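Polygalacturonase (Pectobacterium carotovorum subsp. carotovorum, PDB 1BHE) hydrolyses the alpha-1,4-galacturonosyl links of polygalacturonic acid in plant cell walls and takes part in maceration and soft-rotting of plant tissue. Local coordinates at residues Lys31-Cys36 with Val63-Asp68; Gly252-Ser257 with Gly278-Ser283; Lys306-Asp311 with Val341-Glu346. One frame throughout, in Å; residues are numbered along the deposited sequence.

Overall arrangement
All three contacts lie along one right-handed parallel beta-helix. From the N terminus, contact 1 comes first. It closes a loop of 26 residues and joins helix 26-33 and the residues after it to strand 64-67, at the N-terminal end of the solenoid. Contact 2 closes a loop of 20 residues and pairs strands 253-256 and 277-282. Contact 3 follows with a loop of 29 residues and pairs strands 306-311 and 340-344. The three loops run in series and none nests or crosses. The centres of contacts 1 and 2 are about 35 Å apart. Contacts 2 and 3 adjoin: strands 277-282 and 306-311 are neighbours, so these four strands follow one another in one face.

Contact 1 (Lys31-Cys36 with Val63-Asp68); sequences KALNNC and VSLLID
Ser64 O is touched at 4.0 Å by Leu33 CD2, a methyl of helix 26-33, while the backbone of Ser64 is held in its strand by hydrogen bonds to Lys40 and Val42. The touch from Leu33 is a van der Waals one. The same methyl meets Val63 CG1 at 3.9 Å and, more loosely, Leu65 CD2 at 4.3 Å. One branch of Leu33 thus reaches three successive residues, Val63 to Leu65. Leu33 CG lies beside the backbone N and anti to the carbonyl carbon (chi1 -74°), and CD2 then extends from it to the strand. The side chains of Leu33 and Val63 cross obliquely.

Val63 also packs on Cys36, and its two methyls do different work. CG1 is anti to the backbone N of Val63 (chi1 176°) and sits 3.7 Å from Cys36 CB and 4.0 Å from Cys36 SG. CG2 turns to the backbone instead, 3.5 Å from Cys36 O. The same CG1 touches both Cys36 and the end of Leu33. Leu33, Val63 and Leu65 are buried, whereas Cys36 is partly exposed. The two segments together bury 220 Å² of surface, both sides summed.

The contact belongs to the N-terminal cap of the right-handed parallel beta-helix. Here a short helix packs by apolar groups against the first strands of the solenoid. Leu33 also rests on Val42 of strand 41-45, and on Leu59 and Pro60 of the loop before Val63. The loop after the helix is tied down covalently, because Cys36 SG forms a disulfide with Cys15 of strand 14-19.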
# COMPACT_ATOMS: atom_id res chain seq x y z
N LYS A 31 16.28 16.43 14.18
CA LYS A 31 17.03 16.59 15.42
C LYS A 31 16.27 16.01 16.60
O LYS A 31 16.83 15.28 17.42
CB LYS A 31 17.34 18.08 15.66
CG LYS A 31 18.14 18.31 16.94
CD LYS A 31 18.58 19.76 17.06
CE LYS A 31 19.44 19.96 18.31
NZ LYS A 31 19.72 21.41 18.54
N ALA A 32 14.97 16.28 16.69
CA ALA A 32 14.12 15.75 17.74
C ALA A 32 14.03 14.23 17.66
O ALA A 32 14.08 13.54 18.68
CB ALA A 32 12.72 16.35 17.66
N LEU A 33 13.91 13.68 16.44
CA LEU A 33 13.85 12.24 16.26
C LEU A 33 15.16 11.58 16.68
O LEU A 33 15.17 10.50 17.28
CB LEU A 33 13.58 11.87 14.80
CG LEU A 33 12.16 12.10 14.29
CD1 LEU A 33 12.12 12.03 12.77
CD2 LEU A 33 11.20 11.09 14.91
N ASN A 34 16.29 12.24 16.41
CA ASN A 34 17.60 11.72 16.77
C ASN A 34 17.94 11.76 18.25
O ASN A 34 19.03 11.28 18.60
CB ASN A 34 18.71 12.45 15.98
CG ASN A 34 18.65 12.17 14.50
OD1 ASN A 34 17.95 11.26 14.04
ND2 ASN A 34 19.39 12.97 13.72
N ASN A 35 17.12 12.32 19.12
CA ASN A 35 17.41 12.34 20.55
C ASN A 35 16.17 11.95 21.35
O ASN A 35 15.92 12.43 22.45
CB ASN A 35 17.94 13.71 20.99
CG ASN A 35 18.56 13.66 22.38
OD1 ASN A 35 19.06 12.62 22.80
ND2 ASN A 35 18.51 14.78 23.09
N CYS A 36 15.37 11.05 20.80
CA CYS A 36 14.13 10.60 21.42
C CYS A 36 14.27 9.25 22.11
O CYS A 36 14.75 8.28 21.52
CB CYS A 36 13.05 10.53 20.33
SG CYS A 36 11.37 10.29 20.95
N VAL A 63 11.86 4.50 17.96
CA VAL A 63 11.33 5.85 18.02
C VAL A 63 10.11 5.97 17.11
O VAL A 63 9.99 5.31 16.08
CB VAL A 63 12.42 6.86 17.61
CG1 VAL A 63 11.91 8.29 17.56
CG2 VAL A 63 13.62 6.76 18.55
N SER A 64 9.16 6.83 17.51
CA SER A 64 7.93 7.00 16.75
C SER A 64 7.64 8.47 16.46
O SER A 64 8.26 9.38 17.01
CB SER A 64 6.75 6.40 17.53
OG SER A 64 6.87 5.00 17.72
N LEU A 65 6.64 8.68 15.60
CA LEU A 65 6.16 10.01 15.26
C LEU A 65 4.69 10.07 15.69
O LEU A 65 3.93 9.13 15.42
CB LEU A 65 6.21 10.32 13.78
CG LEU A 65 7.19 11.33 13.21
CD1 LEU A 65 6.83 11.64 11.76
CD2 LEU A 65 7.27 12.62 14.02
N LEU A 66 4.32 11.16 16.32
CA LEU A 66 2.95 11.38 16.78
C LEU A 66 2.46 12.72 16.24
O LEU A 66 3.12 13.73 16.45
CB LEU A 66 2.91 11.38 18.31
CG LEU A 66 1.62 11.89 18.97
CD1 LEU A 66 0.43 11.07 18.50
CD2 LEU A 66 1.75 11.84 20.49
N ILE A 67 1.37 12.71 15.48
CA ILE A 67 0.86 13.93 14.85
C ILE A 67 -0.51 14.26 15.44
O ILE A 67 -1.42 13.45 15.38
CB ILE A 67 0.72 13.78 13.32
CG1 ILE A 67 1.97 13.13 12.72
CG2 ILE A 67 0.45 15.12 12.65
CD1 ILE A 67 1.83 12.73 11.27
N ASP A 68 -0.65 15.42 16.08
CA ASP A 68 -1.90 15.78 16.74
C ASP A 68 -3.09 15.96 15.80
O ASP A 68 -2.95 16.30 14.63
CB ASP A 68 -1.71 17.11 17.48
CG ASP A 68 -0.93 17.05 18.77
OD1 ASP A 68 -0.41 15.99 19.15
OD2 ASP A 68 -0.82 18.12 19.42

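Contact 2 (Gly252-Ser257 with Gly278-Ser283); sequences GMSIGS and GLRIKS
Arg280 and Ser254 are paired in a parallel ladder, with their side chains on the same face. Arg280 CB lies 3.6 Å from Ser254 OG. CG is anti to the backbone N (chi1 -176°) and packs on Val309 O. CD stays near Ser254 OG, and the bend at chi3 (76°) then brings NE round to donate to that oxygen. This bond is 3.1 Å from NE to OG, nearly straight, and lies in the guanidinium plane. One guanidinium face is covered by Lys282 CD, 3.5 Å above its centre. NH2 ends in a salt bridge to Asp224, which also bonds Ser254 OG and Lys282 NZ.

The two backbones are also hydrogen-bonded, with Ile255 N to Arg280 O at 2.8 Å and Lys282 N to Ile255 O at 2.9 Å. A water donates to both Met253 O and Arg280 O. On the other face Ile255 CG2 meets Ile281 CG2 at 4.3 Å, an apolar contact facing the interior.

The Arg280 side chain is about 4 Å from that of His251, an inferred active-site residue. The arrangement is that of the parallel beta-helix face bearing the probable active site of a family 28 glycosidase.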
# COMPACT_ATOMS: atom_id res chain seq x y z
N GLY A 252 -8.17 -2.39 -6.17
CA GLY A 252 -8.47 -3.61 -5.47
C GLY A 252 -7.66 -4.09 -4.29
O GLY A 252 -6.65 -3.54 -3.87
N MET A 253 -8.18 -5.16 -3.70
CA MET A 253 -7.53 -5.94 -2.65
C MET A 253 -6.74 -6.99 -3.42
O MET A 253 -7.26 -8.06 -3.76
CB MET A 253 -8.57 -6.55 -1.71
CG MET A 253 -8.05 -7.61 -0.74
SD MET A 253 -6.74 -6.98 0.33
CE MET A 253 -5.34 -7.92 -0.26
N SER A 254 -5.53 -6.62 -3.84
CA SER A 254 -4.74 -7.43 -4.73
C SER A 254 -3.51 -8.15 -4.20
O SER A 254 -2.88 -7.80 -3.20
CB SER A 254 -4.26 -6.54 -5.91
OG SER A 254 -5.35 -5.88 -6.52
N ILE A 255 -3.14 -9.19 -4.94
CA ILE A 255 -1.94 -9.99 -4.76
C ILE A 255 -1.23 -9.97 -6.12
O ILE A 255 -1.87 -10.31 -7.11
CB ILE A 255 -2.19 -11.42 -4.31
CG1 ILE A 255 -2.70 -11.47 -2.86
CG2 ILE A 255 -0.94 -12.29 -4.43
CD1 ILE A 255 -3.29 -12.82 -2.47
N GLY A 256 0.03 -9.55 -6.17
CA GLY A 256 0.75 -9.50 -7.44
C GLY A 256 1.06 -8.04 -7.81
O GLY A 256 0.77 -7.15 -7.02
N SER A 257 1.68 -7.84 -8.96
CA SER A 257 2.00 -8.88 -9.93
C SER A 257 3.18 -9.76 -9.58
O SER A 257 3.34 -10.87 -10.11
CB SER A 257 2.25 -8.20 -11.29
OG SER A 257 1.00 -7.70 -11.77
N GLY A 278 -12.29 -5.97 -7.35
CA GLY A 278 -12.58 -6.36 -5.97
C GLY A 278 -11.41 -7.13 -5.37
O GLY A 278 -10.45 -6.55 -4.85
N LEU A 279 -11.52 -8.45 -5.45
CA LEU A 279 -10.51 -9.37 -4.96
C LEU A 279 -9.67 -9.85 -6.14
O LEU A 279 -10.17 -10.47 -7.08
CB LEU A 279 -11.17 -10.55 -4.25
CG LEU A 279 -12.23 -10.22 -3.20
CD1 LEU A 279 -12.99 -11.48 -2.78
CD2 LEU A 279 -11.60 -9.55 -1.99
N ARG A 280 -8.37 -9.55 -6.11
CA ARG A 280 -7.52 -9.87 -7.24
C ARG A 280 -6.21 -10.57 -6.98
O ARG A 280 -5.46 -10.28 -6.06
CB ARG A 280 -7.25 -8.54 -7.96
CG ARG A 280 -6.45 -8.66 -9.24
CD ARG A 280 -6.66 -7.40 -10.08
NE ARG A 280 -5.88 -6.28 -9.53
CZ ARG A 280 -5.46 -5.27 -10.28
NH1 ARG A 280 -5.77 -5.25 -11.57
NH2 ARG A 280 -4.76 -4.28 -9.74
N ILE A 281 -5.91 -11.54 -7.84
CA ILE A 281 -4.65 -12.25 -7.88
C ILE A 281 -4.16 -12.11 -9.33
O ILE A 281 -4.82 -12.60 -10.25
CB ILE A 281 -4.67 -13.73 -7.46
CG1 ILE A 281 -5.33 -13.93 -6.10
CG2 ILE A 281 -3.23 -14.25 -7.45
CD1 ILE A 281 -5.45 -15.35 -5.61
N LYS A 282 -3.07 -11.38 -9.51
CA LYS A 282 -2.58 -11.12 -10.86
C LYS A 282 -1.08 -11.31 -11.02
O LYS A 282 -0.31 -11.10 -10.09
CB LYS A 282 -2.94 -9.67 -11.24
CG LYS A 282 -2.31 -8.64 -10.31
CD LYS A 282 -2.56 -7.22 -10.80
CE LYS A 282 -1.39 -6.31 -10.49
NZ LYS A 282 -1.70 -5.41 -9.34
N SER A 283 -0.68 -11.67 -12.24
CA SER A 283 0.73 -11.84 -12.55
C SER A 283 0.95 -11.89 -14.06
O SER A 283 0.04 -11.66 -14.86
CB SER A 283 1.28 -13.10 -11.87
OG SER A 283 2.66 -12.96 -11.63
O HOH W 1 -6.14 -10.49 -3.31

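Contact 3 (Lys306-Asp311 with Val341-Glu346); sequences KPIVID and VVLNGE
A parallel ladder of the right-handed beta-helix pairs Val309 with Val342, Ile310 with Leu343, and Asp311 with Asn344 on successive turns. The strands run at 19° to each other. Three backbone bonds alternate along them. Val342 N donates to Ile308 O at 3.0 Å, Ile310 N to Val342 O at 2.8 Å, and Asn344 N to Ile310 O at 2.7 Å.

On the face of Ile308 and Ile310 the packing is aliphatic. Leu343 CD2 is shared by both isoleucines: it lies 4.0 Å from Ile310 CB and 4.1 Å from Ile308 CG2. Leu343 CG is anti to its carbonyl carbon (chi1 -53°), and this branch then leans across to strand 308-311. Val341 adds its CG1 against Ile308 CB, while its CG2 touches Pro307 CG, the two side chains crossing at about a right angle.

The other face ends in polar groups. Asp311 and Asn344 slant across each other, with carboxylate and amide planes 35° apart. A water joins them, donating to Asp311 OD2 at 2.8 Å and accepting from Asn344 ND2 at 2.8 Å. Asn344 OD1 accepts from Glu346 N at the end of the strand. This is an Asx turn, and it helps to orient the amide while the chain leaves the ladder. Asp311 OD1 is also held, by the backbone N of Val313.

Strand 277-282 bonds to the other edge of 306-311, and the side chains of Val341 to Asn344 touch strand 366-370. Inside the solenoid, Ile308 and Ile310 pack on Phe330 and Trp325 of strand 324-335, and Leu343 meets Val372 and Val374 of strand 372-375.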
# COMPACT_ATOMS: atom_id res chain seq x y z
N LYS A 306 -15.21 -5.29 -11.61
CA LYS A 306 -14.63 -6.62 -11.68
C LYS A 306 -14.44 -7.17 -10.27
O LYS A 306 -13.37 -7.04 -9.68
CB LYS A 306 -13.28 -6.56 -12.40
CG LYS A 306 -13.34 -6.36 -13.90
CD LYS A 306 -12.00 -6.63 -14.57
CE LYS A 306 -11.85 -5.78 -15.83
NZ LYS A 306 -11.36 -6.59 -16.98
N PRO A 307 -15.49 -7.75 -9.69
CA PRO A 307 -15.49 -8.19 -8.31
C PRO A 307 -14.45 -9.24 -7.97
O PRO A 307 -13.88 -9.21 -6.88
CB PRO A 307 -16.92 -8.67 -8.05
CG PRO A 307 -17.52 -8.88 -9.39
CD PRO A 307 -16.83 -7.93 -10.32
N ILE A 308 -14.21 -10.20 -8.85
CA ILE A 308 -13.21 -11.24 -8.64
C ILE A 308 -12.33 -11.31 -9.88
O ILE A 308 -12.83 -11.45 -11.00
CB ILE A 308 -13.77 -12.64 -8.35
CG1 ILE A 308 -14.59 -12.67 -7.06
CG2 ILE A 308 -12.64 -13.66 -8.26
CD1 ILE A 308 -15.29 -13.97 -6.75
N VAL A 309 -11.02 -11.17 -9.69
CA VAL A 309 -10.07 -11.25 -10.78
C VAL A 309 -8.90 -12.17 -10.41
O VAL A 309 -8.16 -11.91 -9.46
CB VAL A 309 -9.45 -9.90 -11.21
CG1 VAL A 309 -8.43 -10.11 -12.33
CG2 VAL A 309 -10.48 -8.88 -11.67
N ILE A 310 -8.74 -13.24 -11.17
CA ILE A 310 -7.62 -14.15 -11.04
C ILE A 310 -7.01 -14.21 -12.45
O ILE A 310 -7.53 -14.90 -13.33
CB ILE A 310 -7.94 -15.55 -10.51
CG1 ILE A 310 -8.44 -15.49 -9.06
CG2 ILE A 310 -6.71 -16.45 -10.61
CD1 ILE A 310 -8.75 -16.81 -8.41
N ASP A 311 -5.96 -13.43 -12.66
CA ASP A 311 -5.34 -13.35 -13.98
C ASP A 311 -3.85 -13.64 -13.98
O ASP A 311 -3.06 -12.87 -13.44
CB ASP A 311 -5.57 -11.94 -14.56
CG ASP A 311 -5.48 -11.93 -16.07
OD1 ASP A 311 -4.83 -12.84 -16.64
OD2 ASP A 311 -6.07 -11.03 -16.70
N VAL A 341 -16.60 -11.23 -13.67
CA VAL A 341 -15.63 -12.06 -12.96
C VAL A 341 -14.67 -12.65 -13.99
O VAL A 341 -15.09 -13.33 -14.92
CB VAL A 341 -16.27 -13.18 -12.14
CG1 VAL A 341 -15.23 -14.21 -11.69
CG2 VAL A 341 -16.98 -12.62 -10.92
N VAL A 342 -13.38 -12.37 -13.81
CA VAL A 342 -12.35 -12.86 -14.71
C VAL A 342 -11.48 -13.92 -14.05
O VAL A 342 -10.79 -13.67 -13.05
CB VAL A 342 -11.46 -11.72 -15.25
CG1 VAL A 342 -10.39 -12.25 -16.19
CG2 VAL A 342 -12.30 -10.66 -15.95
N LEU A 343 -11.49 -15.12 -14.62
CA LEU A 343 -10.68 -16.23 -14.12
C LEU A 343 -9.84 -16.76 -15.28
O LEU A 343 -10.33 -17.52 -16.12
CB LEU A 343 -11.51 -17.33 -13.51
CG LEU A 343 -12.52 -16.98 -12.41
CD1 LEU A 343 -13.40 -18.17 -12.10
CD2 LEU A 343 -11.80 -16.48 -11.16
N ASN A 344 -8.58 -16.34 -15.34
CA ASN A 344 -7.67 -16.74 -16.41
C ASN A 344 -6.42 -17.44 -15.89
O ASN A 344 -5.58 -16.82 -15.23
CB ASN A 344 -7.29 -15.52 -17.23
CG ASN A 344 -6.47 -15.84 -18.46
OD1 ASN A 344 -6.08 -16.98 -18.72
ND2 ASN A 344 -6.20 -14.81 -19.26
N GLY A 345 -6.28 -18.72 -16.22
CA GLY A 345 -5.15 -19.51 -15.78
C GLY A 345 -4.17 -19.89 -16.88
O GLY A 345 -3.48 -20.90 -16.77
N GLU A 346 -4.08 -19.07 -17.92
CA GLU A 346 -3.12 -19.31 -19.01
C GLU A 346 -1.72 -19.41 -18.44
O GLU A 346 -1.39 -18.73 -17.46
CB GLU A 346 -3.23 -18.18 -20.03
CG GLU A 346 -2.43 -18.33 -21.31
CD GLU A 346 -2.58 -17.13 -22.23
OE1 GLU A 346 -3.71 -16.65 -22.42
OE2 GLU A 346 -1.56 -16.66 -22.78
O HOH W 2 -6.02 -12.03 -19.29